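Local coordinates for probable phenazine-specific methyltransferase (Pseudomonas aeruginosa, PDB 2IP2), which catalyses the S-adenosyl-L-methionine-dependent N-methylation of phenazine-1-carboxylate to 5-methylphenazine-1-carboxylate during pyocyanin biosynthesis, at residues 180-183 with 184-188; 128-132 with 133-137. All blocks are in the same frame, centred on the assembly; numbering follows the deposited sequence. Where two conformers were deposited one is given.

Contact 1. Residues 180-183 with 184-188; sequences ELTK and AILQA
Four successive i-to-i+4 backbone hydrogen bonds tie residues 180-183 to 184-188, from Ala-184 N to Glu-180 O through to Gln-187 N on Lys-183 O. The straightest joins Ala-184 N to Glu-180 O at 2.9 Å, with an N-H...O angle of 170°; the last is the most bent, at 144°.

Apolar contacts follow the same spacing on the buried side. With CG of Leu-181 swung opposite its own amide nitrogen (chi1 176°), CD1 reaches CD1 of Ile-185 at 3.8 Å, the two side chains slanting across one another. Thr-182 and Leu-186 instead run alongside: the methyl CG2 of Thr-182 lies 3.6 Å from CD1 of Leu-186, while OG1 of Thr-182 is hydrogen-bonded to Asp-173 on strand 170-174.

On the more exposed side, Lys-183 and Gln-187 lie side by side, pointing the same way, CG of the lysine resting 3.7 Å from CD of the glutamine. The carboxylate of Glu-180 is held by Asn-154 and Asn-209.

The helix is the crossover of a beta-alpha-beta unit in the Rossmann-like methyltransferase domain, between strands 170-174 and 193-198. Leu-181 and Ile-185 pack on strands 170-174 and 236-240, and Ala-184 faces His-158 of helix 154-163.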
loop_
_atom_site.group_PDB
_atom_site.type_symbol
_atom_site.label_atom_id
_atom_site.label_comp_id
_atom_site.label_asym_id
_atom_site.label_seq_id
_atom_site.Cartn_x
_atom_site.Cartn_y
_atom_site.Cartn_z
ATOM N N GLU A 180 14.219 3.300 -25.983
ATOM C CA GLU A 180 14.881 3.983 -24.857
ATOM C C GLU A 180 16.264 3.439 -24.524
ATOM O O GLU A 180 17.142 4.198 -24.132
ATOM C CB GLU A 180 13.987 3.973 -23.599
ATOM C CG GLU A 180 12.721 4.856 -23.781
ATOM C CD GLU A 180 13.047 6.370 -23.882
ATOM O OE1 GLU A 180 13.847 6.881 -23.074
ATOM O OE2 GLU A 180 12.454 7.066 -24.720
ATOM N N LEU A 181 16.442 2.123 -24.656
ATOM C CA LEU A 181 17.744 1.499 -24.366
ATOM C C LEU A 181 18.819 1.956 -25.348
ATOM O O LEU A 181 19.927 2.400 -24.953
ATOM C CB LEU A 181 17.625 -0.034 -24.359
ATOM C CG LEU A 181 18.895 -0.860 -24.163
ATOM C CD1 LEU A 181 19.773 -0.383 -22.957
ATOM C CD2 LEU A 181 18.551 -2.372 -24.054
ATOM N N THR A 182 18.469 1.914 -26.626
ATOM C CA THR A 182 19.363 2.430 -27.670
ATOM C C THR A 182 19.712 3.905 -27.390
ATOM O O THR A 182 20.886 4.293 -27.438
ATOM C CB THR A 182 18.695 2.272 -29.046
ATOM O OG1 THR A 182 18.645 0.866 -29.366
ATOM C CG2 THR A 182 19.488 2.990 -30.136
ATOM N N LYS A 183 18.704 4.709 -27.055
ATOM C CA LYS A 183 18.965 6.118 -26.803
ATOM C C LYS A 183 19.864 6.341 -25.575
ATOM O O LYS A 183 20.793 7.130 -25.654
ATOM C CB LYS A 183 17.652 6.888 -26.697
ATOM C CG LYS A 183 17.777 8.255 -26.064
ATOM C CD LYS A 183 16.411 8.670 -25.577
ATOM C CE LYS A 183 15.495 8.930 -26.760
ATOM N NZ LYS A 183 15.407 10.409 -27.028
ATOM N N ALA A 184 19.597 5.635 -24.461
ATOM C CA ALA A 184 20.466 5.651 -23.277
ATOM C C ALA A 184 21.926 5.309 -23.667
ATOM O O ALA A 184 22.893 6.023 -23.280
ATOM C CB ALA A 184 19.942 4.677 -22.198
ATOM N N ILE A 185 22.105 4.303 -24.511
ATOM C CA ILE A 185 23.466 3.907 -24.869
ATOM C C ILE A 185 24.182 5.021 -25.660
ATOM O O ILE A 185 25.319 5.409 -25.322
ATOM C CB ILE A 185 23.542 2.557 -25.643
ATOM C CG1 ILE A 185 23.105 1.392 -24.748
ATOM C CG2 ILE A 185 24.967 2.347 -26.208
ATOM C CD1 ILE A 185 22.497 0.208 -25.553
ATOM N N LEU A 186 23.521 5.540 -26.693
ATOM C CA LEU A 186 24.140 6.550 -27.534
ATOM C C LEU A 186 24.318 7.892 -26.830
ATOM O O LEU A 186 25.208 8.676 -27.217
ATOM C CB LEU A 186 23.419 6.684 -28.869
ATOM C CG LEU A 186 23.296 5.369 -29.670
ATOM C CD1 LEU A 186 22.089 5.395 -30.630
ATOM C CD2 LEU A 186 24.553 4.992 -30.396
ATOM N N GLN A 187 23.508 8.167 -25.804
ATOM C CA GLN A 187 23.692 9.412 -25.089
ATOM C C GLN A 187 24.880 9.315 -24.123
ATOM O O GLN A 187 25.592 10.288 -23.928
ATOM C CB GLN A 187 22.404 9.814 -24.388
ATOM C CG GLN A 187 21.272 10.077 -25.383
ATOM C CD GLN A 187 20.108 10.803 -24.752
ATOM O OE1 GLN A 187 19.764 10.568 -23.588
ATOM N NE2 GLN A 187 19.495 11.700 -25.522
ATOM N N ALA A 188 25.125 8.118 -23.583
ATOM C CA ALA A 188 26.252 7.867 -22.676
ATOM C C ALA A 188 27.581 7.754 -23.438
ATOM O O ALA A 188 28.636 8.196 -22.951
ATOM C CB ALA A 188 26.005 6.600 -21.897
#

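Contact 2. Residues 128-132 with 133-137; sequences FGEDF and YSYLK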
loop_
_atom_site.group_PDB
_atom_site.type_symbol
_atom_site.label_atom_id
_atom_site.label_comp_id
_atom_site.label_asym_id
_atom_site.label_seq_id
_atom_site.Cartn_x
_atom_site.Cartn_y
_atom_site.Cartn_z
ATOM N N PHE A 128 -11.249 -3.391 -17.307
ATOM C CA PHE A 128 -11.437 -2.505 -18.503
ATOM C C PHE A 128 -12.258 -3.231 -19.583
ATOM O O PHE A 128 -12.718 -2.612 -20.573
ATOM C CB PHE A 128 -10.072 -2.005 -19.020
ATOM C CG PHE A 128 -9.477 -0.921 -18.152
ATOM C CD1 PHE A 128 -9.794 0.422 -18.367
ATOM C CD2 PHE A 128 -8.589 -1.240 -17.123
ATOM C CE1 PHE A 128 -9.279 1.431 -17.538
ATOM C CE2 PHE A 128 -8.084 -0.276 -16.285
ATOM C CZ PHE A 128 -8.401 1.090 -16.483
ATOM N N GLY A 129 -12.420 -4.539 -19.413
ATOM C CA GLY A 129 -13.183 -5.332 -20.388
ATOM C C GLY A 129 -12.388 -5.530 -21.673
ATOM O O GLY A 129 -12.974 -5.736 -22.755
ATOM N N GLU A 130 -11.070 -5.466 -21.556
ATOM C CA GLU A 130 -10.161 -5.433 -22.700
ATOM C C GLU A 130 -8.734 -5.771 -22.256
ATOM O O GLU A 130 -8.293 -5.303 -21.179
ATOM C CB GLU A 130 -10.170 -4.006 -23.283
ATOM C CG GLU A 130 -9.447 -3.883 -24.576
ATOM C CD GLU A 130 -9.426 -2.439 -25.130
ATOM O OE1 GLU A 130 -9.781 -1.497 -24.424
ATOM O OE2 GLU A 130 -9.033 -2.251 -26.288
ATOM N N ASP A 131 -7.987 -6.527 -23.056
ATOM C CA ASP A 131 -6.664 -6.873 -22.617
ATOM C C ASP A 131 -5.733 -5.667 -22.686
ATOM O O ASP A 131 -5.945 -4.745 -23.493
ATOM C CB ASP A 131 -6.116 -8.129 -23.320
ATOM C CG ASP A 131 -5.545 -7.833 -24.670
ATOM O OD1 ASP A 131 -6.311 -7.920 -25.656
ATOM O OD2 ASP A 131 -4.334 -7.531 -24.762
ATOM N N PHE A 132 -4.714 -5.676 -21.831
ATOM C CA PHE A 132 -3.828 -4.526 -21.641
ATOM C C PHE A 132 -3.185 -3.974 -22.942
ATOM O O PHE A 132 -3.267 -2.770 -23.223
ATOM C CB PHE A 132 -2.705 -4.897 -20.645
ATOM C CG PHE A 132 -1.778 -3.742 -20.300
ATOM C CD1 PHE A 132 -2.283 -2.613 -19.675
ATOM C CD2 PHE A 132 -0.439 -3.748 -20.699
ATOM C CE1 PHE A 132 -1.457 -1.511 -19.353
ATOM C CE2 PHE A 132 0.406 -2.641 -20.377
ATOM C CZ PHE A 132 -0.142 -1.525 -19.702
ATOM N N TYR A 133 -2.495 -4.836 -23.679
ATOM C CA TYR A 133 -1.828 -4.376 -24.910
ATOM C C TYR A 133 -2.814 -4.008 -26.010
ATOM O O TYR A 133 -2.530 -3.091 -26.774
ATOM C CB TYR A 133 -0.768 -5.358 -25.440
ATOM C CG TYR A 133 0.406 -5.388 -24.506
ATOM C CD1 TYR A 133 1.181 -4.238 -24.311
ATOM C CD2 TYR A 133 0.705 -6.549 -23.754
ATOM C CE1 TYR A 133 2.260 -4.234 -23.404
ATOM C CE2 TYR A 133 1.770 -6.561 -22.849
ATOM C CZ TYR A 133 2.541 -5.401 -22.682
ATOM O OH TYR A 133 3.606 -5.415 -21.786
ATOM N N SER A 134 -3.972 -4.656 -26.044
ATOM C CA SER A 134 -5.034 -4.207 -26.995
ATOM C C SER A 134 -5.491 -2.798 -26.655
ATOM O O SER A 134 -5.627 -1.960 -27.569
ATOM C CB SER A 134 -6.233 -5.138 -27.017
ATOM O OG SER A 134 -5.827 -6.412 -27.442
ATOM N N TYR A 135 -5.727 -2.555 -25.350
ATOM C CA TYR A 135 -6.059 -1.203 -24.806
ATOM C C TYR A 135 -5.042 -0.127 -25.165
ATOM O O TYR A 135 -5.448 0.974 -25.552
ATOM C CB TYR A 135 -6.221 -1.276 -23.263
ATOM C CG TYR A 135 -6.449 0.010 -22.518
ATOM C CD1 TYR A 135 -7.714 0.567 -22.416
ATOM C CD2 TYR A 135 -5.386 0.656 -21.862
ATOM C CE1 TYR A 135 -7.925 1.779 -21.700
ATOM C CE2 TYR A 135 -5.586 1.845 -21.151
ATOM C CZ TYR A 135 -6.842 2.403 -21.102
ATOM O OH TYR A 135 -7.040 3.570 -20.397
ATOM N N LEU A 136 -3.747 -0.403 -24.972
ATOM C CA LEU A 136 -2.670 0.551 -25.298
ATOM C C LEU A 136 -2.605 0.886 -26.799
ATOM O O LEU A 136 -2.461 2.058 -27.156
ATOM C CB LEU A 136 -1.289 0.039 -24.852
ATOM C CG LEU A 136 -1.093 -0.071 -23.334
ATOM C CD1 LEU A 136 0.391 -0.428 -23.173
ATOM C CD2 LEU A 136 -1.434 1.171 -22.570
ATOM N N LYS A 137 -2.732 -0.145 -27.627
ATOM C CA LYS A 137 -2.668 0.035 -29.088
ATOM C C LYS A 137 -3.918 0.786 -29.553
ATOM O O LYS A 137 -3.833 1.617 -30.454
ATOM C CB LYS A 137 -2.578 -1.312 -29.806
ATOM C CG LYS A 137 -1.499 -1.388 -30.927
ATOM C CD LYS A 137 -1.435 -2.783 -31.572
ATOM C CE LYS A 137 -0.141 -2.966 -32.418
ATOM N NZ LYS A 137 -0.213 -4.114 -33.420
HETATM O O HOH W 1 -2.530 -7.723 -23.063
#
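Tyr-133 offers the face of its ring to the edge of Phe-132, a T-shaped pair with centroids 5.1 Å apart and planes at 68°. CD2 of Phe-132 stands over the centre of the tyrosine ring. At the backbone of Tyr-133, N donates to a water that in turn donates to OD2 of Asp-131, bridging the carboxylate to the first turn.

Ser-134 N gives the capping bond to Asp-131, the N-cap residue: it meets OD2 at 3.2 Å, arriving from above the carboxylate plane, 54° out of it. With CG between its own N and carbonyl carbon (chi1 82°), Asp-131 turns its carboxylate back over the first turn, toward that amide. The cap marks the start of helix 132-138, after the loop that leaves helix 123-128 through Gly-129, whose phi is positive.

Tyr-135 N continues the turn with a bond to Asp-131 O. Its ring has OE1 of Glu-130 at the edge, 3.5 Å from CD1, with the carboxylate nearly perpendicular to the ring; Glu-130 also forms a salt bridge with Arg-138. CE1 of Tyr-135 lies 4.1 Å from CD1 of Phe-128, and its OH is hydrogen-bonded to Glu-105.

Leu-136 N bonds to Phe-132 O, and its CG sits over one face of the Phe-132 ring, 4.2 Å from the centroid, in a CH-pi contact; Phe-146 of helix 140-150 meets both side chains.

Both contacts belong to the O-methyltransferase domain but share no helix or strand, their centres about 29 Å apart. Contact 1 is largely buried, inside helix 180-188 of the beta-alpha-beta core; its spacing is the regular i-to-i+4, aliphatic side chains face strands, and backbone bonds supply the polar links between its segments. Contact 2 lies nearer the surface, on the connection from helix 123-128 to helix 132-138, with mixed spacings round a helix start; there a carboxylate and a water serve the first turn, and aromatic rings dominate the apolar packing. Each comes near the predicted S-adenosyl-L-methionine site, with Glu-180 about 7 Å and Tyr-133 about 8 Å from Arg-241, side chain to side chain.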